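Local coordinates for protein acylneuraminate lyase (Mycoplasma synoviae, PDB 4N4P) that belongs to the dihydrodipicolinate synthetase family of enzymes, built on a TIM-barrel fold, at residues A[129-140]-A[157-168]; A[188-196]-A[204-212]. All coordinates share one frame; numbering follows the deposited sequence.

Contact 1 (A[129-140]-A[157-168])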
loop_
_atom_site.group_PDB
_atom_site.type_symbol
_atom_site.label_atom_id
_atom_site.label_comp_id
_atom_site.label_asym_id
_atom_site.label_seq_id
_atom_site.Cartn_x
_atom_site.Cartn_y
_atom_site.Cartn_z
ATOM N N SER A 129 -3.663 -23.283 -23.125
ATOM C CA SER A 129 -4.743 -24.284 -23.191
ATOM C C SER A 129 -4.798 -25.035 -24.521
ATOM O O SER A 129 -5.161 -26.197 -24.557
ATOM C CB SER A 129 -6.092 -23.610 -22.953
ATOM O OG SER A 129 -6.495 -22.862 -24.093
ATOM N N LYS A 130 -4.449 -24.366 -25.611
ATOM C CA LYS A 130 -4.477 -25.009 -26.930
ATOM C C LYS A 130 -3.399 -26.072 -27.097
ATOM O O LYS A 130 -3.506 -26.932 -27.971
ATOM C CB LYS A 130 -4.338 -23.963 -28.024
ATOM C CG LYS A 130 -5.649 -23.471 -28.607
ATOM C CD LYS A 130 -6.253 -22.348 -27.828
ATOM C CE LYS A 130 -7.057 -21.426 -28.745
ATOM N NZ LYS A 130 -7.704 -20.350 -27.928
ATOM N N ALA A 131 -2.356 -26.020 -26.263
ATOM C CA ALA A 131 -1.178 -26.876 -26.438
ATOM C C ALA A 131 -1.411 -28.358 -26.150
ATOM O O ALA A 131 -0.806 -29.221 -26.792
ATOM C CB ALA A 131 -0.007 -26.356 -25.580
ATOM N N ALA A 132 -2.252 -28.658 -25.164
ATOM C CA ALA A 132 -2.443 -30.035 -24.713
ATOM C C ALA A 132 -3.691 -30.111 -23.874
ATOM O O ALA A 132 -4.074 -29.139 -23.217
ATOM C CB ALA A 132 -1.248 -30.521 -23.885
ATOM N N ASP A 133 -4.319 -31.277 -23.918
ATOM C CA ASP A 133 -5.499 -31.554 -23.123
ATOM C C ASP A 133 -5.080 -32.153 -21.792
ATOM O O ASP A 133 -4.902 -33.367 -21.636
ATOM C CB ASP A 133 -6.459 -32.453 -23.907
ATOM C CG ASP A 133 -7.126 -31.709 -25.067
ATOM O OD1 ASP A 133 -7.133 -30.444 -25.090
ATOM O OD2 ASP A 133 -7.646 -32.398 -25.975
ATOM N N ILE A 134 -4.880 -31.257 -20.836
ATOM C CA ILE A 134 -4.431 -31.612 -19.504
ATOM C C ILE A 134 -5.018 -30.526 -18.590
ATOM O O ILE A 134 -5.101 -29.367 -18.974
ATOM C CB ILE A 134 -2.871 -31.726 -19.419
ATOM C CG1 ILE A 134 -2.429 -32.154 -18.003
ATOM C CG2 ILE A 134 -2.211 -30.402 -19.888
ATOM C CD1 ILE A 134 -0.910 -32.521 -17.865
ATOM N N PRO A 135 -5.496 -30.906 -17.397
ATOM C CA PRO A 135 -6.147 -29.885 -16.570
ATOM C C PRO A 135 -5.174 -28.797 -16.152
ATOM O O PRO A 135 -4.025 -29.102 -15.852
ATOM C CB PRO A 135 -6.596 -30.687 -15.353
ATOM C CG PRO A 135 -6.901 -32.034 -15.915
ATOM C CD PRO A 135 -5.731 -32.259 -16.863
ATOM N N MET A 136 -5.646 -27.551 -16.157
ATOM C CA MET A 136 -4.847 -26.393 -15.764
ATOM C C MET A 136 -5.380 -25.754 -14.478
ATOM O O MET A 136 -6.608 -25.561 -14.302
ATOM C CB MET A 136 -4.835 -25.362 -16.916
ATOM C CG MET A 136 -4.481 -23.946 -16.533
ATOM S SD MET A 136 -2.712 -23.823 -16.105
ATOM C CE MET A 136 -1.984 -23.860 -17.738
ATOM N N LEU A 137 -4.448 -25.424 -13.574
ATOM C CA LEU A 137 -4.738 -24.580 -12.423
ATOM C C LEU A 137 -4.120 -23.218 -12.671
ATOM O O LEU A 137 -2.897 -23.119 -12.790
ATOM C CB LEU A 137 -4.123 -25.195 -11.141
ATOM C CG LEU A 137 -4.824 -26.498 -10.753
ATOM C CD1 LEU A 137 -3.923 -27.309 -9.750
ATOM C CD2 LEU A 137 -6.216 -26.189 -10.213
ATOM N N ILE A 138 -4.945 -22.175 -12.774
ATOM C CA ILE A 138 -4.414 -20.841 -12.949
ATOM C C ILE A 138 -3.978 -20.281 -11.590
ATOM O O ILE A 138 -4.358 -20.802 -10.537
ATOM C CB ILE A 138 -5.410 -19.911 -13.666
ATOM C CG1 ILE A 138 -6.696 -19.743 -12.856
ATOM C CG2 ILE A 138 -5.742 -20.458 -15.067
ATOM C CD1 ILE A 138 -7.646 -18.728 -13.445
ATOM N N TYR A 139 -3.124 -19.275 -11.600
ATOM C CA TYR A 139 -2.720 -18.657 -10.355
ATOM C C TYR A 139 -3.702 -17.556 -10.046
ATOM O O TYR A 139 -4.104 -16.831 -10.939
ATOM C CB TYR A 139 -1.315 -18.088 -10.468
ATOM C CG TYR A 139 -0.274 -19.035 -9.934
ATOM C CD1 TYR A 139 0.504 -18.686 -8.830
ATOM C CD2 TYR A 139 -0.079 -20.285 -10.514
ATOM C CE1 TYR A 139 1.475 -19.555 -8.324
ATOM C CE2 TYR A 139 0.862 -21.143 -10.036
ATOM C CZ TYR A 139 1.653 -20.774 -8.932
ATOM O OH TYR A 139 2.580 -21.654 -8.426
ATOM N N TYR A 140 -4.103 -17.457 -8.782
ATOM C CA TYR A 140 -4.967 -16.375 -8.401
ATOM C C TYR A 140 -4.285 -15.024 -8.605
ATOM O O TYR A 140 -3.092 -14.851 -8.319
ATOM C CB TYR A 140 -5.476 -16.526 -6.980
ATOM C CG TYR A 140 -6.289 -15.329 -6.546
ATOM C CD1 TYR A 140 -7.522 -15.033 -7.138
ATOM C CD2 TYR A 140 -5.804 -14.476 -5.564
ATOM C CE1 TYR A 140 -8.269 -13.891 -6.725
ATOM C CE2 TYR A 140 -6.522 -13.371 -5.162
ATOM C CZ TYR A 140 -7.741 -13.079 -5.732
ATOM O OH TYR A 140 -8.397 -11.966 -5.246
ATOM N N LEU A 157 -11.242 -16.170 -16.447
ATOM C CA LEU A 157 -10.039 -16.985 -16.585
ATOM C C LEU A 157 -10.356 -18.431 -16.268
ATOM O O LEU A 157 -9.870 -19.331 -16.941
ATOM C CB LEU A 157 -8.889 -16.468 -15.691
ATOM C CG LEU A 157 -8.336 -15.043 -15.880
ATOM C CD1 LEU A 157 -7.325 -14.726 -14.739
ATOM C CD2 LEU A 157 -7.682 -14.866 -17.272
ATOM N N LEU A 158 -11.192 -18.657 -15.248
ATOM C CA LEU A 158 -11.560 -20.026 -14.834
ATOM C C LEU A 158 -12.313 -20.787 -15.916
ATOM O O LEU A 158 -12.351 -22.019 -15.895
ATOM C CB LEU A 158 -12.418 -19.990 -13.552
ATOM C CG LEU A 158 -11.658 -19.593 -12.281
ATOM C CD1 LEU A 158 -12.594 -19.330 -11.078
ATOM C CD2 LEU A 158 -10.635 -20.683 -11.956
ATOM N N GLU A 159 -12.920 -20.051 -16.838
ATOM C CA GLU A 159 -13.743 -20.650 -17.890
ATOM C C GLU A 159 -12.955 -21.087 -19.117
ATOM O O GLU A 159 -13.475 -21.791 -19.982
ATOM C CB GLU A 159 -14.805 -19.668 -18.336
ATOM C CG GLU A 159 -16.055 -19.754 -17.512
ATOM C CD GLU A 159 -16.955 -18.566 -17.750
ATOM O OE1 GLU A 159 -16.904 -17.964 -18.861
ATOM O OE2 GLU A 159 -17.709 -18.236 -16.811
ATOM N N ILE A 160 -11.693 -20.686 -19.181
ATOM C CA ILE A 160 -10.821 -21.059 -20.301
ATOM C C ILE A 160 -10.744 -22.584 -20.464
ATOM O O ILE A 160 -10.747 -23.331 -19.481
ATOM C CB ILE A 160 -9.422 -20.382 -20.137
ATOM C CG1 ILE A 160 -9.567 -18.873 -20.366
ATOM C CG2 ILE A 160 -8.370 -21.016 -21.050
ATOM C CD1 ILE A 160 -8.370 -18.001 -19.878
ATOM N N LYS A 161 -10.733 -23.049 -21.717
ATOM C CA LYS A 161 -10.656 -24.469 -22.004
ATOM C C LYS A 161 -9.569 -25.167 -21.167
ATOM O O LYS A 161 -8.437 -24.675 -21.064
ATOM C CB LYS A 161 -10.411 -24.695 -23.510
ATOM C CG LYS A 161 -10.366 -26.162 -23.906
ATOM C CD LYS A 161 -10.038 -26.325 -25.406
ATOM C CE LYS A 161 -10.332 -27.740 -25.878
ATOM N NZ LYS A 161 -9.257 -28.696 -25.504
ATOM N N ASN A 162 -9.951 -26.285 -20.533
ATOM C CA ASN A 162 -9.045 -27.130 -19.732
ATOM C C ASN A 162 -8.715 -26.591 -18.341
ATOM O O ASN A 162 -8.089 -27.302 -17.553
ATOM C CB ASN A 162 -7.722 -27.481 -20.452
ATOM C CG ASN A 162 -7.930 -28.287 -21.718
ATOM O OD1 ASN A 162 -8.754 -29.209 -21.761
ATOM N ND2 ASN A 162 -7.156 -27.959 -22.758
ATOM N N VAL A 163 -9.132 -25.364 -18.037
ATOM C CA VAL A 163 -8.914 -24.827 -16.688
ATOM C C VAL A 163 -9.897 -25.476 -15.714
ATOM O O VAL A 163 -11.126 -25.385 -15.903
ATOM C CB VAL A 163 -9.023 -23.292 -16.612
ATOM C CG1 VAL A 163 -8.926 -22.825 -15.156
ATOM C CG2 VAL A 163 -7.905 -22.613 -17.457
ATOM N N ILE A 164 -9.373 -26.140 -14.689
ATOM C CA ILE A 164 -10.282 -26.802 -13.727
ATOM C C ILE A 164 -10.409 -26.015 -12.420
ATOM O O ILE A 164 -11.258 -26.330 -11.564
ATOM C CB ILE A 164 -9.878 -28.276 -13.437
ATOM C CG1 ILE A 164 -8.439 -28.338 -12.864
ATOM C CG2 ILE A 164 -10.038 -29.136 -14.699
ATOM C CD1 ILE A 164 -8.125 -29.695 -12.183
ATOM N N GLY A 165 -9.602 -24.962 -12.279
ATOM C CA GLY A 165 -9.595 -24.204 -11.014
ATOM C C GLY A 165 -8.334 -23.362 -10.889
ATOM O O GLY A 165 -7.744 -22.975 -11.882
ATOM N N SER A 166 -7.911 -23.104 -9.662
ATOM C CA SER A 166 -6.844 -22.156 -9.451
ATOM C C SER A 166 -6.034 -22.588 -8.253
ATOM O O SER A 166 -6.585 -23.212 -7.333
ATOM C CB SER A 166 -7.480 -20.774 -9.192
ATOM O OG SER A 166 -6.550 -19.837 -8.638
ATOM N N LYS A 167 -4.740 -22.245 -8.270
ATOM C CA LYS A 167 -3.894 -22.313 -7.099
ATOM C C LYS A 167 -4.030 -20.952 -6.413
ATOM O O LYS A 167 -3.659 -19.921 -6.995
ATOM C CB LYS A 167 -2.451 -22.597 -7.510
ATOM C CG LYS A 167 -1.485 -22.623 -6.347
ATOM C CD LYS A 167 -0.182 -23.230 -6.816
ATOM C CE LYS A 167 0.863 -23.173 -5.743
ATOM N NZ LYS A 167 1.495 -21.841 -5.745
ATOM N N TYR A 168 -4.610 -20.957 -5.207
ATOM C CA TYR A 168 -4.923 -19.750 -4.476
ATOM C C TYR A 168 -3.853 -19.477 -3.399
ATOM O O TYR A 168 -3.831 -20.125 -2.367
ATOM C CB TYR A 168 -6.339 -19.845 -3.832
ATOM C CG TYR A 168 -6.740 -18.496 -3.297
ATOM C CD1 TYR A 168 -6.357 -18.087 -2.015
ATOM C CD2 TYR A 168 -7.432 -17.592 -4.103
ATOM C CE1 TYR A 168 -6.678 -16.805 -1.542
ATOM C CE2 TYR A 168 -7.754 -16.327 -3.644
ATOM C CZ TYR A 168 -7.373 -15.936 -2.378
ATOM O OH TYR A 168 -7.694 -14.663 -1.940
#
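Strands 136-139 and 163-168 are parallel neighbours in a TIM barrel: M136 and I138 of the first share one face with V163 and S166 of the second, while on the other L137 is paired with G165, which has no side chain, and Y139 lies with K167. The register slips by one residue between M136 and L137, which makes a beta bulge: M136 N donates to N162 O, I164 N returns to M136 O, and I138 N then reaches G165 O. I138 O is gripped twice, by K167 N at 2.7 Å and by S166 OG at 3.1 Å, the hydroxyl coming from above the carbonyl plane. On the face of I138, where helix 151-158 packs on the sheet, I138 CD1 lies a tight 3.4 Å from L157 CB and 3.9 Å from L158 CD2. The pairing belongs to a beta-alpha-beta crossover through helix 151-158. On the L137 side, K167 runs alongside Y139 and bends at its last torsion (chi4 -82°) to give NZ to Y139 OH at 2.9 Å; that hydroxyl also bonds Y46 OH. At the C-terminal end of the pair, Y168 CE2 sits over the centre of one face of the Y140 ring, 3.3 Å from Y140 CD2, with ring planes 33° apart. At the opposite end, beside the type II turn I160-V163, K161 NZ forms a salt bridge with D133 OD1 at 2.8 Å. N162 ND2 adds weak bonds to D133 OD1 and S129 O, and the turn lies against the last part of helix 118-131 and the loop after it, held mainly by the salt bridge.

Contact 2 (A[188-196]-A[204-212])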
loop_
_atom_site.group_PDB
_atom_site.type_symbol
_atom_site.label_atom_id
_atom_site.label_comp_id
_atom_site.label_asym_id
_atom_site.label_seq_id
_atom_site.Cartn_x
_atom_site.Cartn_y
_atom_site.Cartn_z
ATOM N N PHE A 188 -10.016 -25.458 -6.072
ATOM C CA PHE A 188 -9.125 -24.423 -5.559
ATOM C C PHE A 188 -8.132 -25.120 -4.652
ATOM O O PHE A 188 -8.519 -25.673 -3.626
ATOM C CB PHE A 188 -9.918 -23.318 -4.810
ATOM C CG PHE A 188 -10.751 -22.483 -5.721
ATOM C CD1 PHE A 188 -10.204 -21.362 -6.351
ATOM C CD2 PHE A 188 -12.069 -22.834 -6.001
ATOM C CE1 PHE A 188 -10.966 -20.591 -7.239
ATOM C CE2 PHE A 188 -12.839 -22.082 -6.883
ATOM C CZ PHE A 188 -12.293 -20.953 -7.502
ATOM N N MET A 189 -6.860 -25.111 -5.057
ATOM C CA MET A 189 -5.785 -25.654 -4.259
ATOM C C MET A 189 -5.274 -24.523 -3.346
ATOM O O MET A 189 -4.880 -23.462 -3.837
ATOM C CB MET A 189 -4.697 -26.235 -5.172
ATOM C CG MET A 189 -5.196 -27.444 -6.011
ATOM S SD MET A 189 -5.686 -28.868 -5.012
ATOM C CE MET A 189 -4.108 -29.573 -4.538
ATOM N N PHE A 190 -5.347 -24.720 -2.033
ATOM C CA PHE A 190 -5.065 -23.632 -1.087
ATOM C C PHE A 190 -3.546 -23.563 -0.793
ATOM O O PHE A 190 -2.952 -24.538 -0.344
ATOM C CB PHE A 190 -5.883 -23.832 0.184
ATOM C CG PHE A 190 -5.903 -22.639 1.078
ATOM C CD1 PHE A 190 -6.783 -21.582 0.831
ATOM C CD2 PHE A 190 -5.025 -22.551 2.154
ATOM C CE1 PHE A 190 -6.788 -20.454 1.653
ATOM C CE2 PHE A 190 -5.035 -21.439 3.003
ATOM C CZ PHE A 190 -5.906 -20.388 2.755
ATOM N N ALA A 191 -2.930 -22.414 -1.060
ATOM C CA ALA A 191 -1.474 -22.319 -1.066
ATOM C C ALA A 191 -0.939 -21.308 -0.051
ATOM O O ALA A 191 0.131 -20.735 -0.235
ATOM C CB ALA A 191 -0.946 -22.032 -2.472
ATOM N N TRP A 192 -1.656 -21.110 1.043
ATOM C CA TRP A 192 -1.124 -20.271 2.121
ATOM C C TRP A 192 -1.000 -21.116 3.392
ATOM O O TRP A 192 -1.959 -21.309 4.123
ATOM C CB TRP A 192 -1.958 -18.995 2.317
ATOM C CG TRP A 192 -1.404 -18.079 3.418
ATOM C CD1 TRP A 192 -0.111 -17.985 3.843
ATOM C CD2 TRP A 192 -2.153 -17.146 4.205
ATOM N NE1 TRP A 192 -0.002 -17.034 4.862
ATOM C CE2 TRP A 192 -1.239 -16.500 5.087
ATOM C CE3 TRP A 192 -3.499 -16.777 4.240
ATOM C CZ2 TRP A 192 -1.641 -15.519 5.991
ATOM C CZ3 TRP A 192 -3.900 -15.806 5.153
ATOM C CH2 TRP A 192 -2.974 -15.196 6.015
ATOM N N ASP A 193 0.210 -21.658 3.593
ATOM C CA ASP A 193 0.469 -22.676 4.598
ATOM C C ASP A 193 0.041 -22.220 5.992
ATOM O O ASP A 193 -0.497 -23.011 6.789
ATOM C CB ASP A 193 1.980 -23.017 4.644
ATOM C CG ASP A 193 2.557 -23.396 3.271
ATOM O OD1 ASP A 193 2.123 -22.815 2.268
ATOM O OD2 ASP A 193 3.461 -24.261 3.209
ATOM N N GLU A 194 0.289 -20.948 6.291
ATOM C CA GLU A 194 -0.037 -20.430 7.628
ATOM C C GLU A 194 -1.544 -20.309 7.910
ATOM O O GLU A 194 -1.959 -19.942 9.008
ATOM C CB GLU A 194 0.634 -19.079 7.822
ATOM C CG GLU A 194 2.144 -19.169 7.758
ATOM C CD GLU A 194 2.808 -17.821 7.454
ATOM O OE1 GLU A 194 2.176 -16.955 6.785
ATOM O OE2 GLU A 194 3.964 -17.630 7.904
ATOM N N ALA A 195 -2.360 -20.619 6.918
ATOM C CA ALA A 195 -3.800 -20.475 7.097
ATOM C C ALA A 195 -4.533 -21.743 6.742
ATOM O O ALA A 195 -5.717 -21.704 6.378
ATOM C CB ALA A 195 -4.315 -19.310 6.270
ATOM N N LEU A 196 -3.826 -22.869 6.853
ATOM C CA LEU A 196 -4.364 -24.171 6.461
ATOM C C LEU A 196 -5.771 -24.411 7.017
ATOM O O LEU A 196 -6.716 -24.750 6.262
ATOM C CB LEU A 196 -3.400 -25.292 6.910
ATOM C CG LEU A 196 -3.569 -26.640 6.178
ATOM C CD1 LEU A 196 -2.307 -27.503 6.329
ATOM C CD2 LEU A 196 -4.756 -27.440 6.667
ATOM N N ALA A 204 -11.550 -25.637 1.343
ATOM C CA ALA A 204 -10.330 -26.183 0.732
ATOM C C ALA A 204 -10.112 -27.624 1.159
ATOM O O ALA A 204 -10.295 -27.970 2.333
ATOM C CB ALA A 204 -9.117 -25.328 1.146
ATOM N N LYS A 205 -9.684 -28.463 0.229
ATOM C CA LYS A 205 -9.411 -29.853 0.575
ATOM C C LYS A 205 -8.026 -30.283 0.124
ATOM O O LYS A 205 -7.536 -31.367 0.508
ATOM C CB LYS A 205 -10.474 -30.762 -0.061
ATOM C CG LYS A 205 -11.863 -30.598 0.530
ATOM C CD LYS A 205 -12.827 -31.590 -0.122
ATOM C CE LYS A 205 -14.238 -31.514 0.493
ATOM N NZ LYS A 205 -14.321 -32.269 1.789
ATOM N N GLY A 206 -7.407 -29.435 -0.692
ATOM C CA GLY A 206 -6.086 -29.690 -1.251
ATOM C C GLY A 206 -5.213 -28.478 -0.963
ATOM O O GLY A 206 -5.678 -27.324 -1.071
ATOM N N PHE A 207 -3.975 -28.745 -0.581
ATOM C CA PHE A 207 -3.052 -27.708 -0.111
ATOM C C PHE A 207 -1.712 -27.829 -0.797
ATOM O O PHE A 207 -1.076 -28.883 -0.767
ATOM C CB PHE A 207 -2.908 -27.784 1.405
ATOM C CG PHE A 207 -4.220 -27.671 2.096
ATOM C CD1 PHE A 207 -5.015 -28.795 2.303
ATOM C CD2 PHE A 207 -4.706 -26.412 2.448
ATOM C CE1 PHE A 207 -6.282 -28.657 2.879
ATOM C CE2 PHE A 207 -5.957 -26.268 3.041
ATOM C CZ PHE A 207 -6.749 -27.384 3.250
ATOM N N ILE A 208 -1.270 -26.734 -1.411
ATOM C CA ILE A 208 0.057 -26.726 -2.010
ATOM C C ILE A 208 0.930 -25.793 -1.175
ATOM O O ILE A 208 0.528 -24.673 -0.877
ATOM C CB ILE A 208 0.049 -26.248 -3.464
ATOM C CG1 ILE A 208 -0.771 -27.214 -4.349
ATOM C CG2 ILE A 208 1.461 -26.150 -3.987
ATOM C CD1 ILE A 208 -1.104 -26.645 -5.718
ATOM N N GLY A 209 2.108 -26.239 -0.791
ATOM C CA GLY A 209 2.944 -25.344 0.019
ATOM C C GLY A 209 4.368 -25.804 0.199
ATOM O O GLY A 209 4.649 -26.992 0.218
ATOM N N SER A 210 5.259 -24.821 0.328
ATOM C CA SER A 210 6.678 -25.083 0.517
ATOM C C SER A 210 6.916 -25.844 1.825
ATOM O O SER A 210 7.805 -26.693 1.905
ATOM C CB SER A 210 7.426 -23.743 0.579
ATOM O OG SER A 210 6.968 -22.953 1.682
ATOM N N THR A 211 6.145 -25.516 2.858
ATOM C CA THR A 211 6.465 -26.025 4.208
ATOM C C THR A 211 6.118 -27.508 4.387
ATOM O O THR A 211 6.611 -28.156 5.312
ATOM C CB THR A 211 5.808 -25.182 5.343
ATOM O OG1 THR A 211 4.392 -25.359 5.304
ATOM C CG2 THR A 211 6.151 -23.694 5.192
ATOM N N TYR A 212 5.307 -28.058 3.486
ATOM C CA TYR A 212 4.931 -29.473 3.587
ATOM C C TYR A 212 6.057 -30.374 3.101
ATOM O O TYR A 212 5.978 -31.587 3.267
ATOM C CB TYR A 212 3.637 -29.795 2.809
ATOM C CG TYR A 212 2.531 -28.788 3.059
ATOM C CD1 TYR A 212 2.189 -28.412 4.371
ATOM C CD2 TYR A 212 1.843 -28.199 1.992
ATOM C CE1 TYR A 212 1.171 -27.463 4.621
ATOM C CE2 TYR A 212 0.827 -27.245 2.224
ATOM C CZ TYR A 212 0.514 -26.878 3.542
ATOM O OH TYR A 212 -0.475 -25.943 3.776
HETATM O O HOH W 1 -9.541 -28.066 -2.629
HETATM O O HOH W 2 -0.981 -24.419 1.799
HETATM O O HOH W 3 4.070 -22.207 0.434
#
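With chi1 of D193 at -53°, its CG stands beside the backbone N and the carboxylate is carried toward T211, whose OG1 lies between its own N and carbonyl carbon, a torsion (chi1 68°) that turns OG1 to D193 OD2. D193 OD2 takes two bonds from this one residue: T211 OG1 on the anti lone pair, at a very short 2.5 Å, and T211 N at 3.0 Å (N-H...O 152°), nearly along the C-O axis. The firm hold on the turn after strand 206-209 rests on the amide as well as the hydroxyl, and the other oxygen, D193 OD1, accepts from a water that in turn accepts from S210 N. D193 OD2 also lies above one face of the Y212 ring, offset toward its rim.

The backbones pair in parallel: F190 N donates to G206 O at 2.8 Å, and I208 N to F190 O at 3.0 Å. On one side of the sheet F190 CB meets F207 CD2 at 3.6 Å, and L196 CD2 lies over the F207 ring, 4.1 Å from its centroid, as a CH-pi contact. On the other, M189 CB touches I208 CD1 at 3.7 Å.

This is a beta-alpha-beta unit of the barrel, strand 187-190, helix 196-201 and strand 206-209. Its flanking strands are 163-168 and 9-12; helix 173-182 packs on F188 and F190, and Y241 of helix 231-248 bonds T211 OG1.

Overall arrangement
Both contacts pair consecutive parallel strands of one barrel, in series along the chain. Their centres lie about 18 Å apart, yet strands 163-168 and 187-190 are sheet neighbours, and the two join directly. Y168 N is 2.9 Å from M189 O and Y168 O is 2.8 Å from A191 N, both probable hydrogen bonds. K167 of contact 1 also packs against contact 2, its CE lying 3.5 Å from I208 CG2 and 3.9 Å from A191 CB. The Y139-K167 pair and the Y168-A191 junction lie toward the C-terminal ends of the strands, where TIM barrels carry their active sites, and probably border that region here. Contact 2 sits deeper, about 8 Å from the chain centre against about 16 Å for contact 1.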